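Local structure of L544 (Acanthamoeba polyphaga mimivirus, 4AMQ) at residues E266-E270 against T271-L275; E243-F246 against M247-P250; K361-F364 against T365-I368. The protein probably acts as a nucleotidyl transferase of the mimivirus particle that binds manganese, with a nucleotidyl transferase domain joined to a helical domain. One frame throughout, in Å; residues are numbered along the deposited sequence.

Interaction 1: E266-E270 against T271-L275; sequences EYIIE and TKFGL
Tyr267 meets both Thr271 and Lys272 where the helix 259-272 comes to its end. The backbone bonds come first. Tyr267 O accepts two of them. Thr271 N reaches it at 2.8 Å, the usual spacing of an alpha-helix. Lys272 N reaches the same Tyr267 O at 2.9 Å and is the straighter of the two, with an angle of 163° at the hydrogen. That second bond spans five residues, so the turn here is widened to the pi type. Phe273 N repeats the wider spacing with a 3.0 Å bond to Ile268 O. Gly274 makes a CA-H...O contact with Glu270 O, its CA 3.3 Å away.

The apolar contacts follow the same turn. Thr271 CB lies over one face of the Tyr267 ring, 4.3 Å from the ring centroid, in a CH-pi contact. The ring is carried to Thr271 because CG of Tyr267 stands anti to its own nitrogen (chi1 173°). Ile268 and Phe273 run side by side and point the same way, with Ile268 CG2 3.6 Å from Phe273 CE2. The CG of Lys272 sits above the centre of the Phe273 ring.

The charged ends look elsewhere. Glu270 makes salt bridges to Lys277, Arg252 and Arg59. Glu266 also pairs with Arg252 and Arg59. The side chain of Glu270 is about 9 Å from a bound manganese ion, which it does not coordinate.

The arrangement is a pi-type widening at the C-terminal end of a helix. Phe273 leaves helical geometry and takes the N-cap position of helix 274-292, making the junction between two successive helices of the helical domain.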
ATOM      1  N   GLU A 266      -0.215 -20.340  -6.391  1.00 33.54           N
ATOM      2  CA  GLU A 266       0.042 -19.144  -7.182  1.00 34.69           C
ATOM      3  C   GLU A 266      -1.109 -18.904  -8.155  1.00 40.40           C
ATOM      4  O   GLU A 266      -1.561 -17.773  -8.332  1.00 36.53           O
ATOM      5  CB  GLU A 266       1.358 -19.274  -7.946  1.00 38.04           C
ATOM      6  CG  GLU A 266       1.776 -18.014  -8.699  1.00 38.79           C
ATOM      7  CD  GLU A 266       2.340 -16.934  -7.784  1.00 42.90           C
ATOM      8  OE1 GLU A 266       2.229 -17.070  -6.547  1.00 39.28           O
ATOM      9  OE2 GLU A 266       2.899 -15.944  -8.305  1.00 44.48           O
ATOM     10  N   TYR A 267      -1.582 -19.974  -8.783  1.00 34.83           N
ATOM     11  CA  TYR A 267      -2.703 -19.874  -9.704  1.00 38.40           C
ATOM     12  C   TYR A 267      -3.952 -19.368  -8.993  1.00 37.30           C
ATOM     13  O   TYR A 267      -4.629 -18.461  -9.474  1.00 35.23           O
ATOM     14  CB  TYR A 267      -2.989 -21.222 -10.364  1.00 37.38           C
ATOM     15  CG  TYR A 267      -4.243 -21.207 -11.206  1.00 40.63           C
ATOM     16  CD1 TYR A 267      -4.198 -20.861 -12.549  1.00 36.30           C
ATOM     17  CD2 TYR A 267      -5.475 -21.528 -10.653  1.00 41.48           C
ATOM     18  CE1 TYR A 267      -5.345 -20.838 -13.319  1.00 41.46           C
ATOM     19  CE2 TYR A 267      -6.625 -21.508 -11.413  1.00 45.70           C
ATOM     20  CZ  TYR A 267      -6.556 -21.162 -12.744  1.00 42.61           C
ATOM     21  OH  TYR A 267      -7.706 -21.144 -13.500  1.00 54.30           O
ATOM     22  N   ILE A 268      -4.249 -19.962  -7.843  1.00 35.47           N
ATOM     23  CA  ILE A 268      -5.437 -19.609  -7.074  1.00 38.07           C
ATOM     24  C   ILE A 268      -5.413 -18.152  -6.624  1.00 38.72           C
ATOM     25  O   ILE A 268      -6.382 -17.414  -6.818  1.00 33.72           O
ATOM     26  CB  ILE A 268      -5.582 -20.514  -5.840  1.00 36.49           C
ATOM     27  CG1 ILE A 268      -5.727 -21.976  -6.271  1.00 40.26           C
ATOM     28  CG2 ILE A 268      -6.771 -20.085  -4.995  1.00 32.52           C
ATOM     29  CD1 ILE A 268      -5.688 -22.959  -5.126  1.00 42.63           C
ATOM     30  N   ILE A 269      -4.299 -17.750  -6.023  1.00 34.06           N
ATOM     31  CA  ILE A 269      -4.150 -16.404  -5.486  1.00 32.78           C
ATOM     32  C   ILE A 269      -4.086 -15.347  -6.588  1.00 34.68           C
ATOM     33  O   ILE A 269      -4.777 -14.331  -6.523  1.00 29.27           O
ATOM     34  CB  ILE A 269      -2.889 -16.304  -4.597  1.00 33.62           C
ATOM     35  CG1 ILE A 269      -3.012 -17.249  -3.396  1.00 30.74           C
ATOM     36  CG2 ILE A 269      -2.663 -14.870  -4.141  1.00 30.24           C
ATOM     37  CD1 ILE A 269      -1.760 -17.343  -2.547  1.00 33.69           C
ATOM     38  N   GLU A 270      -3.272 -15.604  -7.608  1.00 33.48           N
ATOM     39  CA  GLU A 270      -2.935 -14.584  -8.599  1.00 32.13           C
ATOM     40  C   GLU A 270      -3.781 -14.604  -9.881  1.00 36.98           C
ATOM     41  O   GLU A 270      -3.895 -13.588 -10.567  1.00 34.24           O
ATOM     42  CB  GLU A 270      -1.447 -14.669  -8.955  1.00 36.62           C
ATOM     43  CG  GLU A 270      -0.513 -14.591  -7.753  1.00 33.30           C
ATOM     44  CD  GLU A 270      -0.612 -13.266  -7.016  1.00 34.98           C
ATOM     45  OE1 GLU A 270      -1.323 -12.360  -7.501  1.00 36.46           O
ATOM     46  OE2 GLU A 270       0.027 -13.126  -5.950  1.00 38.56           O
ATOM     47  N   THR A 271      -4.364 -15.749 -10.214  1.00 33.49           N
ATOM     48  CA  THR A 271      -5.167 -15.832 -11.433  1.00 38.12           C
ATOM     49  C   THR A 271      -6.656 -15.978 -11.135  1.00 36.57           C
ATOM     50  O   THR A 271      -7.463 -15.141 -11.539  1.00 37.92           O
ATOM     51  CB  THR A 271      -4.694 -16.968 -12.369  1.00 32.46           C
ATOM     52  OG1 THR A 271      -3.366 -16.687 -12.822  1.00 31.72           O
ATOM     53  CG2 THR A 271      -5.608 -17.081 -13.581  1.00 39.66           C
ATOM     54  N   LYS A 272      -7.019 -17.037 -10.423  1.00 32.67           N
ATOM     55  CA  LYS A 272      -8.418 -17.273 -10.103  1.00 32.87           C
ATOM     56  C   LYS A 272      -9.027 -16.115  -9.317  1.00 38.55           C
ATOM     57  O   LYS A 272     -10.142 -15.681  -9.608  1.00 36.65           O
ATOM     58  CB  LYS A 272      -8.582 -18.581  -9.333  1.00 36.07           C
ATOM     59  CG  LYS A 272     -10.025 -18.928  -9.035  1.00 35.23           C
ATOM     60  CD  LYS A 272     -10.142 -20.312  -8.426  1.00 42.69           C
ATOM     61  CE  LYS A 272     -11.570 -20.590  -7.995  1.00 48.91           C
ATOM     62  NZ  LYS A 272     -12.520 -20.488  -9.138  1.00 56.42           N
ATOM     63  N   PHE A 273      -8.295 -15.617  -8.323  1.00 37.28           N
ATOM     64  CA  PHE A 273      -8.793 -14.533  -7.481  1.00 30.61           C
ATOM     65  C   PHE A 273      -7.985 -13.250  -7.655  1.00 29.22           C
ATOM     66  O   PHE A 273      -8.116 -12.311  -6.871  1.00 29.10           O
ATOM     67  CB  PHE A 273      -8.806 -14.958  -6.013  1.00 30.37           C
ATOM     68  CG  PHE A 273      -9.683 -16.148  -5.737  1.00 36.13           C
ATOM     69  CD1 PHE A 273     -11.055 -16.070  -5.914  1.00 34.02           C
ATOM     70  CD2 PHE A 273      -9.136 -17.342  -5.294  1.00 37.33           C
ATOM     71  CE1 PHE A 273     -11.861 -17.163  -5.663  1.00 36.90           C
ATOM     72  CE2 PHE A 273      -9.939 -18.437  -5.040  1.00 38.77           C
ATOM     73  CZ  PHE A 273     -11.304 -18.347  -5.225  1.00 37.64           C
ATOM     74  N   GLY A 274      -7.153 -13.218  -8.688  1.00 29.64           N
ATOM     75  CA  GLY A 274      -6.295 -12.077  -8.949  1.00 31.58           C
ATOM     76  C   GLY A 274      -7.012 -10.741  -9.019  1.00 28.79           C
ATOM     77  O   GLY A 274      -6.514  -9.742  -8.505  1.00 27.05           O
ATOM     78  N   LEU A 275      -8.184 -10.717  -9.648  1.00 29.81           N
ATOM     79  CA  LEU A 275      -8.914  -9.463  -9.850  1.00 29.86           C
ATOM     80  C   LEU A 275      -9.529  -8.939  -8.551  1.00 25.87           C
ATOM     81  O   LEU A 275      -9.642  -7.730  -8.352  1.00 26.26           O
ATOM     82  CB  LEU A 275      -9.985  -9.616 -10.937  1.00 26.50           C
ATOM     83  CG  LEU A 275     -10.760  -8.343 -11.301  1.00 29.14           C
ATOM     84  CD1 LEU A 275      -9.812  -7.186 -11.590  1.00 25.26           C
ATOM     85  CD2 LEU A 275     -11.698  -8.583 -12.484  1.00 31.51           C
TER

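Interaction 2: E243-F246 against M247-P250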
ATOM      1  N   GLU A 243     -10.255 -14.604   7.347  1.00 48.46           N
ATOM      2  CA  GLU A 243     -10.007 -14.050   6.019  1.00 41.81           C
ATOM      3  C   GLU A 243      -9.319 -15.114   5.169  1.00 38.01           C
ATOM      4  O   GLU A 243      -8.102 -15.081   4.982  1.00 38.67           O
ATOM      5  CB  GLU A 243      -9.125 -12.802   6.106  1.00 42.50           C
ATOM      6  CG  GLU A 243      -9.742 -11.632   6.857  1.00 39.69           C
ATOM      7  CD  GLU A 243      -9.525 -11.709   8.355  1.00 57.83           C
ATOM      8  OE1 GLU A 243      -8.822 -12.636   8.812  1.00 58.77           O
ATOM      9  OE2 GLU A 243     -10.056 -10.839   9.078  1.00 68.45           O
ATOM     10  N   TYR A 244     -10.108 -16.048   4.653  1.00 34.93           N
ATOM     11  CA  TYR A 244      -9.577 -17.263   4.039  1.00 37.44           C
ATOM     12  C   TYR A 244      -8.728 -17.036   2.791  1.00 36.34           C
ATOM     13  O   TYR A 244      -7.862 -17.846   2.473  1.00 35.48           O
ATOM     14  CB  TYR A 244     -10.713 -18.248   3.750  1.00 38.41           C
ATOM     15  CG  TYR A 244     -11.392 -18.744   5.007  1.00 45.76           C
ATOM     16  CD1 TYR A 244     -10.653 -19.309   6.040  1.00 47.53           C
ATOM     17  CD2 TYR A 244     -12.768 -18.624   5.174  1.00 49.07           C
ATOM     18  CE1 TYR A 244     -11.265 -19.756   7.197  1.00 49.43           C
ATOM     19  CE2 TYR A 244     -13.390 -19.068   6.328  1.00 50.11           C
ATOM     20  CZ  TYR A 244     -12.633 -19.633   7.336  1.00 54.52           C
ATOM     21  OH  TYR A 244     -13.247 -20.076   8.486  1.00 56.74           O
ATOM     22  N   TYR A 245      -8.978 -15.942   2.080  1.00 35.55           N
ATOM     23  CA  TYR A 245      -8.176 -15.616   0.909  1.00 29.86           C
ATOM     24  C   TYR A 245      -6.767 -15.192   1.312  1.00 31.27           C
ATOM     25  O   TYR A 245      -5.779 -15.638   0.728  1.00 27.17           O
ATOM     26  CB  TYR A 245      -8.833 -14.510   0.088  1.00 29.95           C
ATOM     27  CG  TYR A 245      -7.975 -14.038  -1.059  1.00 28.56           C
ATOM     28  CD1 TYR A 245      -7.705 -14.872  -2.133  1.00 27.33           C
ATOM     29  CD2 TYR A 245      -7.433 -12.760  -1.068  1.00 28.29           C
ATOM     30  CE1 TYR A 245      -6.923 -14.451  -3.181  1.00 28.21           C
ATOM     31  CE2 TYR A 245      -6.649 -12.325  -2.120  1.00 26.66           C
ATOM     32  CZ  TYR A 245      -6.400 -13.176  -3.173  1.00 26.74           C
ATOM     33  OH  TYR A 245      -5.622 -12.755  -4.228  1.00 30.46           O
ATOM     34  N   PHE A 246      -6.682 -14.328   2.316  1.00 27.32           N
ATOM     35  CA  PHE A 246      -5.393 -13.827   2.768  1.00 37.08           C
ATOM     36  C   PHE A 246      -4.631 -14.858   3.603  1.00 36.04           C
ATOM     37  O   PHE A 246      -3.413 -14.765   3.759  1.00 37.61           O
ATOM     38  CB  PHE A 246      -5.568 -12.505   3.519  1.00 35.84           C
ATOM     39  CG  PHE A 246      -6.055 -11.383   2.643  1.00 39.89           C
ATOM     40  CD1 PHE A 246      -5.167 -10.669   1.853  1.00 35.61           C
ATOM     41  CD2 PHE A 246      -7.402 -11.057   2.591  1.00 36.59           C
ATOM     42  CE1 PHE A 246      -5.611  -9.643   1.035  1.00 40.11           C
ATOM     43  CE2 PHE A 246      -7.850 -10.034   1.775  1.00 39.76           C
ATOM     44  CZ  PHE A 246      -6.954  -9.324   0.999  1.00 38.11           C
ATOM     45  N   MET A 247      -5.351 -15.849   4.118  1.00 33.20           N
ATOM     46  CA  MET A 247      -4.729 -16.934   4.865  1.00 35.24           C
ATOM     47  C   MET A 247      -4.050 -17.931   3.928  1.00 34.44           C
ATOM     48  O   MET A 247      -3.315 -18.809   4.375  1.00 35.90           O
ATOM     49  CB  MET A 247      -5.760 -17.636   5.749  1.00 36.82           C
ATOM     50  CG  MET A 247      -6.340 -16.736   6.834  1.00 40.27           C
ATOM     51  SD  MET A 247      -7.930 -17.302   7.473  1.00 48.00           S
ATOM     52  CE  MET A 247      -7.443 -18.792   8.342  1.00 47.34           C
ATOM     53  N   LEU A 248      -4.299 -17.792   2.628  1.00 30.34           N
ATOM     54  CA  LEU A 248      -3.605 -18.598   1.630  1.00 32.92           C
ATOM     55  C   LEU A 248      -2.158 -18.139   1.474  1.00 32.30           C
ATOM     56  O   LEU A 248      -1.294 -18.919   1.077  1.00 30.94           O
ATOM     57  CB  LEU A 248      -4.310 -18.518   0.273  1.00 30.53           C
ATOM     58  CG  LEU A 248      -5.694 -19.153   0.126  1.00 33.47           C
ATOM     59  CD1 LEU A 248      -6.256 -18.857  -1.255  1.00 31.71           C
ATOM     60  CD2 LEU A 248      -5.644 -20.653   0.372  1.00 34.43           C
ATOM     61  N   PHE A 249      -1.905 -16.868   1.780  1.00 29.80           N
ATOM     62  CA  PHE A 249      -0.572 -16.285   1.644  1.00 31.66           C
ATOM     63  C   PHE A 249       0.455 -16.933   2.581  1.00 33.22           C
ATOM     64  O   PHE A 249       1.580 -17.213   2.167  1.00 33.30           O
ATOM     65  CB  PHE A 249      -0.614 -14.765   1.856  1.00 32.59           C
ATOM     66  CG  PHE A 249      -1.257 -14.007   0.724  1.00 33.62           C
ATOM     67  CD1 PHE A 249      -2.597 -14.187   0.420  1.00 30.55           C
ATOM     68  CD2 PHE A 249      -0.517 -13.117  -0.041  1.00 35.05           C
ATOM     69  CE1 PHE A 249      -3.188 -13.489  -0.626  1.00 35.88           C
ATOM     70  CE2 PHE A 249      -1.102 -12.419  -1.085  1.00 38.64           C
ATOM     71  CZ  PHE A 249      -2.439 -12.604  -1.376  1.00 29.88           C
ATOM     72  N   PRO A 250       0.083 -17.162   3.850  1.00 31.50           N
ATOM     73  CA  PRO A 250       0.993 -17.938   4.705  1.00 40.49           C
ATOM     74  C   PRO A 250       1.207 -19.347   4.150  1.00 36.84           C
ATOM     75  O   PRO A 250       2.322 -19.867   4.205  1.00 31.22           O
ATOM     76  CB  PRO A 250       0.249 -18.004   6.042  1.00 37.51           C
ATOM     77  CG  PRO A 250      -0.622 -16.790   6.044  1.00 41.20           C
ATOM     78  CD  PRO A 250      -1.046 -16.600   4.612  1.00 32.35           C
TER
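The Tyr245 ring takes Phe249 CE1 over one face, toward its rim. The two rings form a T-shaped pair, with the edge of Phe249 turned to the face of Tyr245. Their centroids are 5.6 Å apart and their planes stand at 81°. At the edge of the Tyr245 ring, in its plane, lies Phe246 CE2. The Phe246 ring in turn has Tyr245 CD2 over the centre of one face. Phe246 and Phe249 are nearly parallel but slid apart, so they barely overlap. Tyr245 O lies in plane at the edge of the Phe249 ring, 3.6 Å from Phe249 CE1. Together the three rings form an aromatic cluster.

Tyr244 meets Met247 instead. The two side chains run alongside each other, with Met247 SD 3.7 Å from Tyr244 CD1. The sulfur approaches the ring obliquely, in a Met-aromatic contact. A bend at the last torsion of Met247 (chi3 69°) brings its CE to Tyr244 CD1 as well.

The backbone turns tightly underneath. Met247 N bonds to Glu243 O at 3.0 Å. Leu248 N bonds to Tyr245 O at 3.2 Å and closes a type I beta turn. Phe249 N reaches Phe246 O at 3.3 Å.

The side chains across this turn meet by aromatic and sulfur contacts, while the backbone supplies the hydrogen bonds. The chemistry thus implies a largely apolar lead-in to helix 248-254, with the Tyr245 hydroxyl bonded to Ile269 O of helix 259-272.

Interaction 3: K361-F364 against T365-I368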
ATOM      1  N   LYS A 361     -12.368 -20.262   1.149  1.00 42.74           N
ATOM      2  CA  LYS A 361     -12.359 -21.110   2.339  1.00 41.90           C
ATOM      3  C   LYS A 361     -11.981 -22.556   2.053  1.00 46.49           C
ATOM      4  O   LYS A 361     -11.261 -23.178   2.835  1.00 45.73           O
ATOM      5  CB  LYS A 361     -13.713 -21.054   3.051  1.00 46.89           C
ATOM      6  CG  LYS A 361     -13.817 -21.976   4.261  1.00 47.42           C
ATOM      7  CD  LYS A 361     -15.130 -21.783   5.008  1.00 55.84           C
ATOM      8  CE  LYS A 361     -15.308 -22.843   6.085  1.00 57.64           C
ATOM      9  NZ  LYS A 361     -14.172 -22.884   7.052  1.00 63.16           N
ATOM     10  N   LYS A 362     -12.467 -23.084   0.934  1.00 44.08           N
ATOM     11  CA  LYS A 362     -12.235 -24.478   0.577  1.00 45.04           C
ATOM     12  C   LYS A 362     -10.795 -24.734   0.153  1.00 47.84           C
ATOM     13  O   LYS A 362     -10.231 -25.788   0.452  1.00 47.79           O
ATOM     14  CB  LYS A 362     -13.190 -24.908  -0.532  1.00 47.74           C
ATOM     15  CG  LYS A 362     -13.363 -23.860  -1.613  1.00 49.81           C
ATOM     16  CD  LYS A 362     -14.197 -24.378  -2.775  1.00 54.62           C
ATOM     17  CE  LYS A 362     -13.456 -25.449  -3.547  1.00 59.01           C
ATOM     18  NZ  LYS A 362     -14.095 -25.736  -4.861  1.00 61.38           N
ATOM     19  N   TYR A 363     -10.202 -23.774  -0.551  1.00 47.15           N
ATOM     20  CA  TYR A 363      -8.807 -23.908  -0.945  1.00 39.61           C
ATOM     21  C   TYR A 363      -7.902 -23.808   0.271  1.00 40.33           C
ATOM     22  O   TYR A 363      -6.832 -24.414   0.313  1.00 45.92           O
ATOM     23  CB  TYR A 363      -8.432 -22.865  -1.990  1.00 38.25           C
ATOM     24  CG  TYR A 363      -9.248 -23.001  -3.247  1.00 46.15           C
ATOM     25  CD1 TYR A 363      -8.884 -23.902  -4.236  1.00 49.44           C
ATOM     26  CD2 TYR A 363     -10.399 -22.245  -3.437  1.00 43.61           C
ATOM     27  CE1 TYR A 363      -9.633 -24.042  -5.382  1.00 50.23           C
ATOM     28  CE2 TYR A 363     -11.156 -22.380  -4.580  1.00 45.76           C
ATOM     29  CZ  TYR A 363     -10.768 -23.280  -5.551  1.00 50.86           C
ATOM     30  OH  TYR A 363     -11.513 -23.425  -6.698  1.00 52.19           O
ATOM     31  N   PHE A 364      -8.334 -23.038   1.262  1.00 37.02           N
ATOM     32  CA  PHE A 364      -7.608 -22.974   2.516  1.00 42.09           C
ATOM     33  C   PHE A 364      -7.666 -24.324   3.221  1.00 46.82           C
ATOM     34  O   PHE A 364      -6.633 -24.938   3.487  1.00 42.39           O
ATOM     35  CB  PHE A 364      -8.175 -21.888   3.426  1.00 37.22           C
ATOM     36  CG  PHE A 364      -7.534 -21.856   4.782  1.00 43.21           C
ATOM     37  CD1 PHE A 364      -6.253 -21.354   4.943  1.00 43.91           C
ATOM     38  CD2 PHE A 364      -8.203 -22.346   5.891  1.00 44.01           C
ATOM     39  CE1 PHE A 364      -5.654 -21.332   6.187  1.00 43.35           C
ATOM     40  CE2 PHE A 364      -7.609 -22.325   7.139  1.00 45.85           C
ATOM     41  CZ  PHE A 364      -6.333 -21.818   7.286  1.00 48.47           C
ATOM     42  N   THR A 365      -8.881 -24.781   3.516  1.00 42.49           N
ATOM     43  CA  THR A 365      -9.078 -26.043   4.224  1.00 50.69           C
ATOM     44  C   THR A 365      -8.355 -27.195   3.531  1.00 48.73           C
ATOM     45  O   THR A 365      -7.805 -28.077   4.189  1.00 51.10           O
ATOM     46  CB  THR A 365     -10.575 -26.386   4.378  1.00 49.48           C
ATOM     47  OG1 THR A 365     -11.187 -26.476   3.086  1.00 51.57           O
ATOM     48  CG2 THR A 365     -11.288 -25.318   5.201  1.00 44.19           C
ATOM     49  N   ARG A 366      -8.353 -27.176   2.204  1.00 45.56           N
ATOM     50  CA  ARG A 366      -7.682 -28.206   1.418  1.00 44.28           C
ATOM     51  C   ARG A 366      -6.178 -28.248   1.670  1.00 50.03           C
ATOM     52  O   ARG A 366      -5.611 -29.312   1.918  1.00 50.69           O
ATOM     53  CB  ARG A 366      -7.937 -27.986  -0.070  1.00 45.24           C
ATOM     54  CG  ARG A 366      -7.052 -28.825  -0.972  1.00 51.08           C
ATOM     55  CD  ARG A 366      -7.294 -28.486  -2.425  1.00 58.41           C
ATOM     56  NE  ARG A 366      -8.706 -28.610  -2.775  1.00 65.67           N
ATOM     57  CZ  ARG A 366      -9.223 -28.231  -3.938  1.00 67.55           C
ATOM     58  NH1 ARG A 366      -8.443 -27.698  -4.871  1.00 63.82           N
ATOM     59  NH2 ARG A 366     -10.522 -28.382  -4.169  1.00 66.47           N
ATOM     60  N   TYR A 367      -5.531 -27.089   1.599  1.00 45.05           N
ATOM     61  CA  TYR A 367      -4.081 -27.026   1.740  1.00 47.03           C
ATOM     62  C   TYR A 367      -3.616 -27.048   3.196  1.00 48.47           C
ATOM     63  O   TYR A 367      -2.518 -27.519   3.496  1.00 46.90           O
ATOM     64  CB  TYR A 367      -3.509 -25.825   0.980  1.00 40.15           C
ATOM     65  CG  TYR A 367      -3.611 -25.987  -0.520  1.00 42.58           C
ATOM     66  CD1 TYR A 367      -2.664 -26.720  -1.223  1.00 45.71           C
ATOM     67  CD2 TYR A 367      -4.661 -25.423  -1.233  1.00 43.31           C
ATOM     68  CE1 TYR A 367      -2.754 -26.880  -2.593  1.00 43.51           C
ATOM     69  CE2 TYR A 367      -4.762 -25.579  -2.602  1.00 42.72           C
ATOM     70  CZ  TYR A 367      -3.807 -26.307  -3.276  1.00 45.40           C
ATOM     71  OH  TYR A 367      -3.902 -26.467  -4.638  1.00 43.41           O
ATOM     72  N   ILE A 368      -4.455 -26.554   4.102  1.00 42.54           N
ATOM     73  CA  ILE A 368      -4.128 -26.609   5.521  1.00 46.00           C
ATOM     74  C   ILE A 368      -4.160 -28.058   6.010  1.00 51.94           C
ATOM     75  O   ILE A 368      -3.441 -28.426   6.939  1.00 50.07           O
ATOM     76  CB  ILE A 368      -5.078 -25.735   6.368  1.00 48.77           C
ATOM     77  CG1 ILE A 368      -4.519 -25.549   7.780  1.00 46.76           C
ATOM     78  CG2 ILE A 368      -6.475 -26.336   6.414  1.00 49.78           C
ATOM     79  CD1 ILE A 368      -3.140 -24.933   7.812  1.00 53.54           C
TER
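Lys361 to Ile368 form the last two turns of helix 334-368, where Thr365 N bonds to Lys361 O at 2.9 Å and almost straight, at 177°. Arg366 N and Ile368 N bond in the same i to i+4 pattern to Lys362 O and Phe364 O. The helix is kinked where Lys362 N and Tyr363 N lack a bond to the turn before.

Thr365 OG1 adds a side-chain bond to Lys362 O at 2.9 Å. With chi1 at 59°, OG1 lies between the backbone nitrogen and the carbonyl carbon, close to the preceding turn. Lys362 O is therefore gripped twice, and both donors reach it from the same face of its plane.

Tyr363 and Arg366 run alongside each other. Tyr363 CD1 lies over one face of the guanidinium, 3.9 Å from Arg366 NH1. The ring and guanidinium planes are 67° apart, so the groups are not stacked flat. Lys362 lies beside Arg366, with Lys362 NZ 4.5 Å from Arg366 NH2; these like charges probably disfavour each other slightly. Lys362 CE also sits over a face of the Tyr363 ring, toward its rim.

On another side of the helix, Ile368 CB lies over one face of the Phe364 ring. The nearest side-chain atoms of this pair are Phe364 CZ and Ile368 CG1, at 4.2 Å. Both residues touch Leu237 and Leu251.

Tyr367 packs on Ile261 and Ile268, and its hydroxyl bonds to Gln264. This is the end of an amphipathic helix in the helical domain: lysines and arginine on its exposed side, aromatic and aliphatic residues against helices 248-254 and 259-272.

Overall arrangement
Along the chain, interaction 2 comes first, then interaction 1, then interaction 3. They lie in series; none nests in or crosses another. Each is local: interaction 2 closes the turn into helix 248-254, interaction 1 joins helix 259-272 to helix 274-292, and interaction 3 ends helix 334-368. The three meet in space within the helical domain. Phe273 CB packs on Tyr245 CE1 and Ile269 CG2 on Phe249 CZ, tying 243-250 to 266-275. Phe273 CZ meets Tyr363 CE2, joining interactions 1 and 3. Met247 CE meets Phe364 CZ, 3.4 Å away, between interactions 2 and 3. Leu248 touches both Ile268 and the backbone at Tyr363 and Phe364.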